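Local coordinates for arylamine n-acetyltransferase NAT (Mycobacterium tuberculosis, PDB 4BGF), which catalyses the transfer of an acetyl group from acetyl-coenzyme A to arylamines, probably through an active-site cysteine as in other members of its family, at residues Leu22-Leu25 and Gln26-Thr30; Val212-Asp216 and Ala217-Leu221; Arg140-Thr143 and Gly144-Gln147. All blocks are in the same frame, centred on the assembly; numbering follows the deposited sequence.

Contact 1 (Leu22-Leu25 and Gln26-Thr30)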
ATOM      1  N   LEU A  22     -18.885  -7.837  -3.955  1.00 37.39           N
ATOM      2  CA  LEU A  22     -18.315  -6.490  -4.024  1.00 37.08           C
ATOM      3  C   LEU A  22     -18.176  -5.785  -2.663  1.00 35.86           C
ATOM      4  O   LEU A  22     -17.145  -5.167  -2.380  1.00 33.65           O
ATOM      5  CB  LEU A  22     -19.181  -5.623  -4.937  1.00 38.76           C
ATOM      6  CG  LEU A  22     -18.780  -4.162  -5.148  1.00 34.20           C
ATOM      7  CD1 LEU A  22     -17.300  -3.997  -5.514  1.00 31.66           C
ATOM      8  CD2 LEU A  22     -19.619  -3.629  -6.255  1.00 36.04           C
ATOM      9  N   ASP A  23     -19.208  -5.880  -1.828  1.00 35.01           N
ATOM     10  CA  ASP A  23     -19.238  -5.159  -0.557  1.00 48.88           C
ATOM     11  C   ASP A  23     -18.300  -5.717   0.485  1.00 46.33           C
ATOM     12  O   ASP A  23     -17.750  -4.989   1.302  1.00 48.16           O
ATOM     13  CB  ASP A  23     -20.631  -5.182  -0.012  1.00 54.13           C
ATOM     14  CG  ASP A  23     -21.610  -4.874  -1.052  1.00 57.84           C
ATOM     15  OD1 ASP A  23     -22.022  -5.825  -1.761  1.00 60.33           O
ATOM     16  OD2 ASP A  23     -21.889  -3.672  -1.204  1.00 56.07           O
ATOM     17  N   VAL A  24     -18.118  -7.016   0.469  1.00 43.33           N
ATOM     18  CA  VAL A  24     -17.048  -7.571   1.249  1.00 40.30           C
ATOM     19  C   VAL A  24     -15.691  -7.058   0.709  1.00 35.80           C
ATOM     20  O   VAL A  24     -14.767  -6.831   1.472  1.00 36.36           O
ATOM     21  CB  VAL A  24     -17.153  -9.091   1.242  1.00 40.12           C
ATOM     22  CG1 VAL A  24     -15.935  -9.712   1.853  1.00 31.80           C
ATOM     23  CG2 VAL A  24     -18.385  -9.492   2.007  1.00 35.92           C
ATOM     24  N   LEU A  25     -15.580  -6.845  -0.593  1.00 29.20           N
ATOM     25  CA  LEU A  25     -14.326  -6.383  -1.133  1.00 31.16           C
ATOM     26  C   LEU A  25     -14.092  -4.949  -0.640  1.00 30.74           C
ATOM     27  O   LEU A  25     -13.001  -4.597  -0.221  1.00 25.04           O
ATOM     28  CB  LEU A  25     -14.307  -6.481  -2.666  1.00 27.41           C
ATOM     29  CG  LEU A  25     -13.020  -6.040  -3.368  1.00 26.33           C
ATOM     30  CD1 LEU A  25     -11.851  -6.975  -3.070  1.00 24.50           C
ATOM     31  CD2 LEU A  25     -13.255  -5.904  -4.852  1.00 25.34           C
ATOM     32  N   GLN A  26     -15.140  -4.139  -0.664  1.00 32.91           N
ATOM     33  CA  GLN A  26     -15.047  -2.761  -0.202  1.00 33.70           C
ATOM     34  C   GLN A  26     -14.692  -2.682   1.302  1.00 34.65           C
ATOM     35  O   GLN A  26     -13.823  -1.908   1.692  1.00 31.33           O
ATOM     36  CB  GLN A  26     -16.367  -2.031  -0.522  1.00 34.07           C
ATOM     37  CG  GLN A  26     -16.624  -0.712   0.208  1.00 34.82           C
ATOM     38  CD  GLN A  26     -15.799   0.446  -0.304  1.00 32.84           C
ATOM     39  OE1 GLN A  26     -16.268   1.272  -1.067  1.00 39.87           O
ATOM     40  NE2 GLN A  26     -14.572   0.520   0.137  1.00 30.05           N
ATOM     41  N   ASP A  27     -15.354  -3.489   2.133  1.00 36.27           N
ATOM     42  CA  ASP A  27     -15.148  -3.475   3.586  1.00 37.60           C
ATOM     43  C   ASP A  27     -13.762  -3.954   4.013  1.00 35.21           C
ATOM     44  O   ASP A  27     -13.185  -3.483   5.006  1.00 27.36           O
ATOM     45  CB  ASP A  27     -16.204  -4.343   4.287  1.00 31.58           C
ATOM     46  CG  ASP A  27     -17.619  -3.798   4.127  1.00 57.11           C
ATOM     47  OD1 ASP A  27     -17.789  -2.734   3.488  1.00 56.84           O
ATOM     48  OD2 ASP A  27     -18.560  -4.435   4.651  1.00 35.84           O
ATOM     49  N   LEU A  28     -13.251  -4.935   3.291  1.00 37.05           N
ATOM     50  CA  LEU A  28     -11.965  -5.479   3.633  1.00 32.36           C
ATOM     51  C   LEU A  28     -10.896  -4.474   3.350  1.00 29.64           C
ATOM     52  O   LEU A  28      -9.994  -4.312   4.148  1.00 26.71           O
ATOM     53  CB  LEU A  28     -11.702  -6.742   2.861  1.00 29.85           C
ATOM     54  CG  LEU A  28     -12.394  -7.956   3.433  1.00 28.49           C
ATOM     55  CD1 LEU A  28     -12.187  -9.061   2.452  1.00 27.81           C
ATOM     56  CD2 LEU A  28     -11.815  -8.322   4.792  1.00 26.79           C
ATOM     57  N   VAL A  29     -11.019  -3.803   2.208  1.00 29.72           N
ATOM     58  CA  VAL A  29     -10.100  -2.754   1.812  1.00 21.89           C
ATOM     59  C   VAL A  29     -10.067  -1.611   2.843  1.00 27.48           C
ATOM     60  O   VAL A  29      -8.995  -1.177   3.242  1.00 26.69           O
ATOM     61  CB  VAL A  29     -10.446  -2.218   0.393  1.00 24.37           C
ATOM     62  CG1 VAL A  29      -9.824  -0.864   0.132  1.00 23.49           C
ATOM     63  CG2 VAL A  29      -9.940  -3.190  -0.703  1.00 21.05           C
ATOM     64  N   THR A  30     -11.236  -1.121   3.258  1.00 32.44           N
ATOM     65  CA  THR A  30     -11.328  -0.042   4.248  1.00 31.28           C
ATOM     66  C   THR A  30     -10.655  -0.390   5.574  1.00 26.08           C
ATOM     67  O   THR A  30      -9.848   0.358   6.068  1.00 24.55           O
ATOM     68  CB  THR A  30     -12.780   0.269   4.572  1.00 38.37           C
ATOM     69  OG1 THR A  30     -13.392  -0.934   5.028  1.00 49.15           O
ATOM     70  CG2 THR A  30     -13.545   0.758   3.356  1.00 37.03           C
TER
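Val24 lays its CG1 methyl against CD1 of Leu28, one turn further along helix 22-35, with 3.9 Å between the two carbons. With CG1 anti to the backbone N (chi1 171°) and beside the carbonyl carbon, this methyl is directed toward Leu28; the two side chains lie side by side, pointing the same way. Beneath them the backbone makes the regular i to i+4 ladder. Gln26 N donates to Leu22 O at 2.8 Å, Asp27 N to Asp23 O at 2.9 Å and Leu28 N to Val24 O at 3.0 Å. Val29 N to Leu25 O, at 3.2 Å, continues the series. The start of the helix is tied down as well, since Val24 N donates to the hydroxyl of Thr21.

Asp27 folds its carboxylate back along the helix until OD1 stands 3.1 Å from Asp23 O. Both atoms are acceptors, so this approach is no bond. Thr30 turns inward to its own helix: OG1 donates to Asp27 O at 2.6 Å, coming from above the carbonyl plane. Gln26 points another way, its amide bonded at both ends, OE1 to Ser137 OG and NE2 to Thr136 O. Leu25 and Val29 rest on Val126 of strand 124-126, while Val24 touches Tyr14 and Tyr86. The helix is therefore amphipathic, with aliphatic groups packed into the protein and both aspartates on its polar side. OD2 of Asp23 and OD1 of Asp27 are 6.3 Å apart, like charges not in contact; the carboxylate of Asp23, in the first turn, would probably be favoured by the helix dipole.

Contact 2 (Val212-Asp216 and Ala217-Leu221)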
ATOM      1  N   VAL A 212      -0.974   5.479   6.855  1.00 24.20           N
ATOM      2  CA  VAL A 212      -2.150   4.744   7.268  1.00 22.60           C
ATOM      3  C   VAL A 212      -3.329   5.623   6.922  1.00 24.87           C
ATOM      4  O   VAL A 212      -3.158   6.806   6.808  1.00 30.34           O
ATOM      5  CB  VAL A 212      -2.099   4.416   8.767  1.00 21.09           C
ATOM      6  CG1 VAL A 212      -2.501   5.644   9.613  1.00 22.67           C
ATOM      7  CG2 VAL A 212      -2.939   3.214   9.077  1.00 21.26           C
ATOM      8  N   ILE A 213      -4.510   5.055   6.739  1.00 23.30           N
ATOM      9  CA  ILE A 213      -5.645   5.781   6.205  1.00 22.46           C
ATOM     10  C   ILE A 213      -6.807   5.696   7.165  1.00 23.96           C
ATOM     11  O   ILE A 213      -7.056   4.663   7.731  1.00 31.87           O
ATOM     12  CB  ILE A 213      -6.023   5.211   4.828  1.00 30.60           C
ATOM     13  CG1 ILE A 213      -4.947   5.599   3.817  1.00 25.53           C
ATOM     14  CG2 ILE A 213      -7.355   5.727   4.366  1.00 36.80           C
ATOM     15  CD1 ILE A 213      -5.020   4.858   2.616  1.00 19.83           C
ATOM     16  N   THR A 214      -7.504   6.796   7.381  1.00 28.16           N
ATOM     17  CA  THR A 214      -8.615   6.788   8.317  1.00 27.18           C
ATOM     18  C   THR A 214      -9.854   7.260   7.600  1.00 40.80           C
ATOM     19  O   THR A 214      -9.780   7.702   6.460  1.00 37.73           O
ATOM     20  CB  THR A 214      -8.371   7.711   9.520  1.00 28.52           C
ATOM     21  OG1 THR A 214      -8.459   9.069   9.100  1.00 30.77           O
ATOM     22  CG2 THR A 214      -7.032   7.450  10.132  1.00 27.56           C
ATOM     23  N   ASP A 215     -10.994   7.162   8.283  1.00 42.89           N
ATOM     24  CA  ASP A 215     -12.255   7.646   7.754  1.00 43.17           C
ATOM     25  C   ASP A 215     -12.096   8.984   7.027  1.00 42.82           C
ATOM     26  O   ASP A 215     -12.408   9.100   5.836  1.00 40.34           O
ATOM     27  CB  ASP A 215     -13.295   7.773   8.884  1.00 47.12           C
ATOM     28  CG  ASP A 215     -12.768   8.506  10.128  1.00 50.26           C
ATOM     29  OD1 ASP A 215     -11.546   8.550  10.375  1.00 48.08           O
ATOM     30  OD2 ASP A 215     -13.607   9.042  10.880  1.00 59.42           O
ATOM     31  N   ASP A 216     -11.565   9.970   7.748  1.00 42.91           N
ATOM     32  CA  ASP A 216     -11.548  11.361   7.298  1.00 47.05           C
ATOM     33  C   ASP A 216     -10.154  11.896   6.953  1.00 45.26           C
ATOM     34  O   ASP A 216     -10.005  13.084   6.704  1.00 44.04           O
ATOM     35  CB  ASP A 216     -12.203  12.278   8.346  1.00 51.15           C
ATOM     36  CG  ASP A 216     -11.586  12.148   9.714  1.00 54.64           C
ATOM     37  OD1 ASP A 216     -10.348  12.114   9.825  1.00 52.94           O
ATOM     38  OD2 ASP A 216     -12.353  12.095  10.696  1.00 63.41           O
ATOM     39  N   ALA A 217      -9.143  11.038   6.923  1.00 30.62           N
ATOM     40  CA  ALA A 217      -7.785  11.521   6.691  1.00 39.81           C
ATOM     41  C   ALA A 217      -6.814  10.495   6.076  1.00 38.63           C
ATOM     42  O   ALA A 217      -6.965   9.289   6.252  1.00 36.48           O
ATOM     43  CB  ALA A 217      -7.208  12.091   7.997  1.00 37.06           C
ATOM     44  N   ARG A 218      -5.817  11.004   5.355  1.00 39.47           N
ATOM     45  CA  ARG A 218      -4.687  10.200   4.892  1.00 37.37           C
ATOM     46  C   ARG A 218      -3.420  10.651   5.626  1.00 40.14           C
ATOM     47  O   ARG A 218      -2.944  11.758   5.383  1.00 44.34           O
ATOM     48  CB  ARG A 218      -4.507  10.353   3.385  1.00 24.39           C
ATOM     49  CG  ARG A 218      -5.664   9.807   2.601  1.00 30.42           C
ATOM     50  CD  ARG A 218      -5.618  10.266   1.172  1.00 28.39           C
ATOM     51  NE  ARG A 218      -6.642   9.672   0.304  1.00 29.00           N
ATOM     52  CZ  ARG A 218      -6.592   8.449  -0.229  1.00 23.56           C
ATOM     53  NH1 ARG A 218      -5.594   7.633   0.042  1.00 21.97           N
ATOM     54  NH2 ARG A 218      -7.557   8.036  -1.018  1.00 27.42           N
ATOM     55  N   TRP A 219      -2.876   9.803   6.509  1.00 36.61           N
ATOM     56  CA  TRP A 219      -1.604  10.077   7.215  1.00 32.42           C
ATOM     57  C   TRP A 219      -0.344   9.614   6.490  1.00 25.81           C
ATOM     58  O   TRP A 219      -0.243   8.467   6.079  1.00 26.36           O
ATOM     59  CB  TRP A 219      -1.592   9.415   8.579  1.00 25.85           C
ATOM     60  CG  TRP A 219      -2.643   9.923   9.487  1.00 25.93           C
ATOM     61  CD1 TRP A 219      -3.976   9.695   9.402  1.00 26.46           C
ATOM     62  CD2 TRP A 219      -2.445  10.718  10.647  1.00 30.79           C
ATOM     63  NE1 TRP A 219      -4.622  10.295  10.431  1.00 33.31           N
ATOM     64  CE2 TRP A 219      -3.703  10.943  11.212  1.00 35.65           C
ATOM     65  CE3 TRP A 219      -1.318  11.267  11.259  1.00 28.04           C
ATOM     66  CZ2 TRP A 219      -3.872  11.688  12.358  0.95 40.83           C
ATOM     67  CZ3 TRP A 219      -1.476  12.002  12.373  1.00 29.91           C
ATOM     68  CH2 TRP A 219      -2.743  12.215  12.925  1.00 43.04           C
ATOM     69  N   ASN A 220       0.609  10.533   6.348  1.00 31.42           N
ATOM     70  CA  ASN A 220       1.884  10.291   5.667  1.00 28.27           C
ATOM     71  C   ASN A 220       3.039  10.730   6.531  1.00 22.94           C
ATOM     72  O   ASN A 220       2.971  11.786   7.125  1.00 32.83           O
ATOM     73  CB  ASN A 220       1.930  11.090   4.369  1.00 30.86           C
ATOM     74  CG  ASN A 220       0.652  10.942   3.545  1.00 43.22           C
ATOM     75  OD1 ASN A 220      -0.458  11.131   4.057  1.00 43.61           O
ATOM     76  ND2 ASN A 220       0.804  10.589   2.261  1.00 48.43           N
ATOM     77  N   LEU A 221       4.080   9.915   6.626  1.00 22.41           N
ATOM     78  CA  LEU A 221       5.334  10.312   7.255  1.00 25.94           C
ATOM     79  C   LEU A 221       6.457  10.087   6.254  1.00 22.17           C
ATOM     80  O   LEU A 221       6.543   9.037   5.639  1.00 23.47           O
ATOM     81  CB  LEU A 221       5.592   9.521   8.531  1.00 26.78           C
ATOM     82  CG  LEU A 221       6.880   9.850   9.304  1.00 28.80           C
ATOM     83  CD1 LEU A 221       6.745  11.095  10.108  1.00 27.03           C
ATOM     84  CD2 LEU A 221       7.297   8.709  10.224  1.00 29.75           C
TER
HETATM   85  O   HOH W   1      -7.611  11.130  11.603  1.00 35.06           O
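A tight beta hairpin joins strand 209-214 to strand 217-222 within an antiparallel five-stranded sheet, the chain reversing through Asp215 and Asp216, whose backbone angles are close to those of a type I turn. Val212 and Trp219 form a hydrogen-bonded pair: Trp219 N donates to Val212 O at 3.0 Å, and Val212 N returns a bond of 3.2 Å to Trp219 O. Nearer the turn, Thr214 N makes a bond of 2.8 Å to Ala217 O, whereas the reverse bond from Ala217 N to Thr214 O is weak.

Val212, Thr214, Ala217 and Trp219 share one face. CG1 of Val212 meets CB of Trp219 at 4.0 Å, the two side chains lying alongside each other. Thr214 comes at the indole on a slant, its CG2 methyl 3.7 Å from Trp219 NE1; with OG1 placed between the backbone N and carbonyl carbon (chi1 72°), this methyl is turned beside the backbone N. Val228 of the adjoining strand 225-230 also touches Ala217 and Trp219.

Ile213 and Arg218, a non-hydrogen-bonded pair, occupy the other face, where CD1 of Ile213 approaches NH1 of Arg218 at 3.8 Å. The arginine chain is extended and carries its guanidinium to loop residues: NH1 donates to the carbonyls of Gly132 and Thr134, and NH2 forms a salt bridge with Glu152. Asp216 in turn pairs through OD1 with Arg230. A water at the hairpin end lies in the plane of the Trp219 ring at its edge, and all three of its bonds are weak: it donates to Asp216 OD1, meets Thr214 OG1 and accepts from Trp219 NE1 at 3.3 Å.

Contact 3 (Arg140-Thr143 and Gly144-Gln147)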
ATOM      1  N   ARG A 140     -13.826  -0.206 -10.553  1.00 32.36           N
ATOM      2  CA  ARG A 140     -14.169  -0.806 -11.837  1.00 35.74           C
ATOM      3  C   ARG A 140     -13.118  -0.387 -12.863  1.00 36.58           C
ATOM      4  O   ARG A 140     -12.769   0.781 -12.973  1.00 39.54           O
ATOM      5  CB  ARG A 140     -15.579  -0.360 -12.259  1.00 44.95           C
ATOM      6  CG  ARG A 140     -16.094  -0.865 -13.613  1.00 52.00           C
ATOM      7  CD  ARG A 140     -16.165  -2.396 -13.711  1.00 53.42           C
ATOM      8  NE  ARG A 140     -17.079  -2.989 -12.734  0.34 51.74           N
ATOM      9  CZ  ARG A 140     -18.322  -3.398 -12.990  0.45 51.33           C
ATOM     10  NH1 ARG A 140     -18.848  -3.296 -14.203  1.00 53.62           N
ATOM     11  NH2 ARG A 140     -19.051  -3.914 -12.019  0.91 49.89           N
ATOM     12  N   LEU A 141     -12.594  -1.367 -13.583  1.00 33.85           N
ATOM     13  CA  LEU A 141     -11.520  -1.165 -14.529  1.00 35.88           C
ATOM     14  C   LEU A 141     -12.076  -0.704 -15.866  1.00 43.98           C
ATOM     15  O   LEU A 141     -12.234  -1.501 -16.781  1.00 49.87           O
ATOM     16  CB  LEU A 141     -10.786  -2.485 -14.665  1.00 39.22           C
ATOM     17  CG  LEU A 141      -9.768  -2.787 -15.757  1.00 43.97           C
ATOM     18  CD1 LEU A 141      -8.496  -1.964 -15.689  1.00 42.01           C
ATOM     19  CD2 LEU A 141      -9.436  -4.235 -15.626  1.00 45.75           C
ATOM     20  N   GLU A 142     -12.407   0.582 -15.958  1.00 45.51           N
ATOM     21  CA  GLU A 142     -12.943   1.169 -17.182  1.00 47.91           C
ATOM     22  C   GLU A 142     -12.385   2.570 -17.279  1.00 46.10           C
ATOM     23  O   GLU A 142     -12.225   3.249 -16.274  1.00 44.25           O
ATOM     24  CB  GLU A 142     -14.489   1.200 -17.180  1.00 51.28           C
ATOM     25  CG  GLU A 142     -15.136   1.922 -15.970  1.00 68.16           C
ATOM     26  CD  GLU A 142     -16.629   2.201 -16.126  1.00 69.49           C
ATOM     27  OE1 GLU A 142     -17.077   2.461 -17.262  1.00 71.70           O
ATOM     28  OE2 GLU A 142     -17.349   2.181 -15.097  1.00 68.75           O
ATOM     29  N   THR A 143     -12.112   3.022 -18.491  1.00 47.71           N
ATOM     30  CA  THR A 143     -11.475   4.312 -18.641  1.00 47.67           C
ATOM     31  C   THR A 143     -12.490   5.462 -18.568  1.00 50.98           C
ATOM     32  O   THR A 143     -13.707   5.257 -18.631  1.00 50.49           O
ATOM     33  CB  THR A 143     -10.637   4.374 -19.924  1.00 44.48           C
ATOM     34  OG1 THR A 143     -11.414   3.953 -21.045  1.00 46.52           O
ATOM     35  CG2 THR A 143      -9.463   3.463 -19.772  1.00 41.77           C
ATOM     36  N   GLY A 144     -11.964   6.669 -18.384  1.00 52.06           N
ATOM     37  CA  GLY A 144     -12.754   7.880 -18.441  1.00 56.22           C
ATOM     38  C   GLY A 144     -13.674   8.102 -17.265  1.00 56.30           C
ATOM     39  O   GLY A 144     -13.628   9.156 -16.632  1.00 60.65           O
ATOM     40  N   ALA A 145     -14.526   7.117 -17.000  1.00 51.32           N
ATOM     41  CA  ALA A 145     -15.597   7.268 -16.034  1.00 52.88           C
ATOM     42  C   ALA A 145     -15.031   7.717 -14.715  1.00 41.01           C
ATOM     43  O   ALA A 145     -14.082   7.134 -14.225  1.00 49.21           O
ATOM     44  CB  ALA A 145     -16.325   5.970 -15.870  1.00 42.52           C
ATOM     45  N   VAL A 146     -15.568   8.793 -14.167  1.00 42.50           N
ATOM     46  CA  VAL A 146     -15.079   9.296 -12.900  1.00 44.85           C
ATOM     47  C   VAL A 146     -15.653   8.385 -11.851  1.00 47.16           C
ATOM     48  O   VAL A 146     -16.835   8.076 -11.885  1.00 49.86           O
ATOM     49  CB  VAL A 146     -15.516  10.727 -12.665  1.00 43.31           C
ATOM     50  CG1 VAL A 146     -15.196  11.147 -11.258  1.00 42.03           C
ATOM     51  CG2 VAL A 146     -14.832  11.647 -13.667  1.00 47.79           C
ATOM     52  N   GLN A 147     -14.813   7.923 -10.934  1.00 48.52           N
ATOM     53  CA  GLN A 147     -15.219   6.883  -9.994  1.00 35.99           C
ATOM     54  C   GLN A 147     -15.123   7.330  -8.539  1.00 35.29           C
ATOM     55  O   GLN A 147     -14.032   7.565  -8.017  1.00 34.56           O
ATOM     56  CB  GLN A 147     -14.408   5.601 -10.241  1.00 33.75           C
ATOM     57  CG  GLN A 147     -14.957   4.788 -11.390  1.00 34.75           C
ATOM     58  CD  GLN A 147     -14.085   3.626 -11.793  1.00 32.84           C
ATOM     59  OE1 GLN A 147     -14.233   2.527 -11.281  1.00 38.68           O
ATOM     60  NE2 GLN A 147     -13.201   3.852 -12.746  1.00 46.30           N
TER
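Two gamma turns shape this surface loop, which leaves strand 139-140 and doubles back before strand 154-159. In the second of them, Ala145 N donates to Thr143 O across Gly144 at 2.6 Å. Gly144 has the positive phi (73°) of a classic gamma turn, and the ring closed by so few atoms forces the donor to meet the carbonyl from its flank, with a C=O...N angle of only 99°. The first is an inverse gamma turn centred on Leu141, with a weak bond of 3.0 Å from Glu142 N to Arg140 O.

Glu142 leans over the bend: CG sits between the backbone N and the carbonyl carbon (chi1 56°), and the chain extends from there to bring CD to 3.8 Å from the CB of Ala145, a van der Waals contact of the Ala145 methyl with the carboxylate. Further down, Gln147 stretches across the gap between the two arms toward the backbone of Arg140, its CD 3.3 Å from Arg140 O. The end of this side chain thus sits among main-chain polar groups of the first arm and spans from one arm of the loop to the other.

Arg140 bends its own chain away, and its NH2 is bonded to the hydroxyl of Tyr124. Backbone bonds fasten the loop on both flanks: Leu141 pairs with Cys123, just before strand 124-126, while Gly144 and Gln147 pair with Leu156 and Tyr154 of strand 154-159.

Overall arrangement
The three contacts lie apart without touching: the centres of contacts 1 and 2 are about 18 Å from each other, as are those of contacts 1 and 3, and the centres of contacts 2 and 3 are about 24 Å apart. Shared neighbours connect them. Leu22 of contact 1 rests on Tyr124, which also bonds Arg140 of contact 3. The loop holding Gly132 to Ser137 accepts bonds from Arg218 of contact 2 at Gly132 and Thr134, exchanges bonds with Gln26 of contact 1 at Thr136 and Ser137, then leads into contact 3. Contact 1 comes close to the probable catalytic triad of Cys70, His110 and Asp127, for Val29 lies near those residues without touching them; contact 3 is a surface loop.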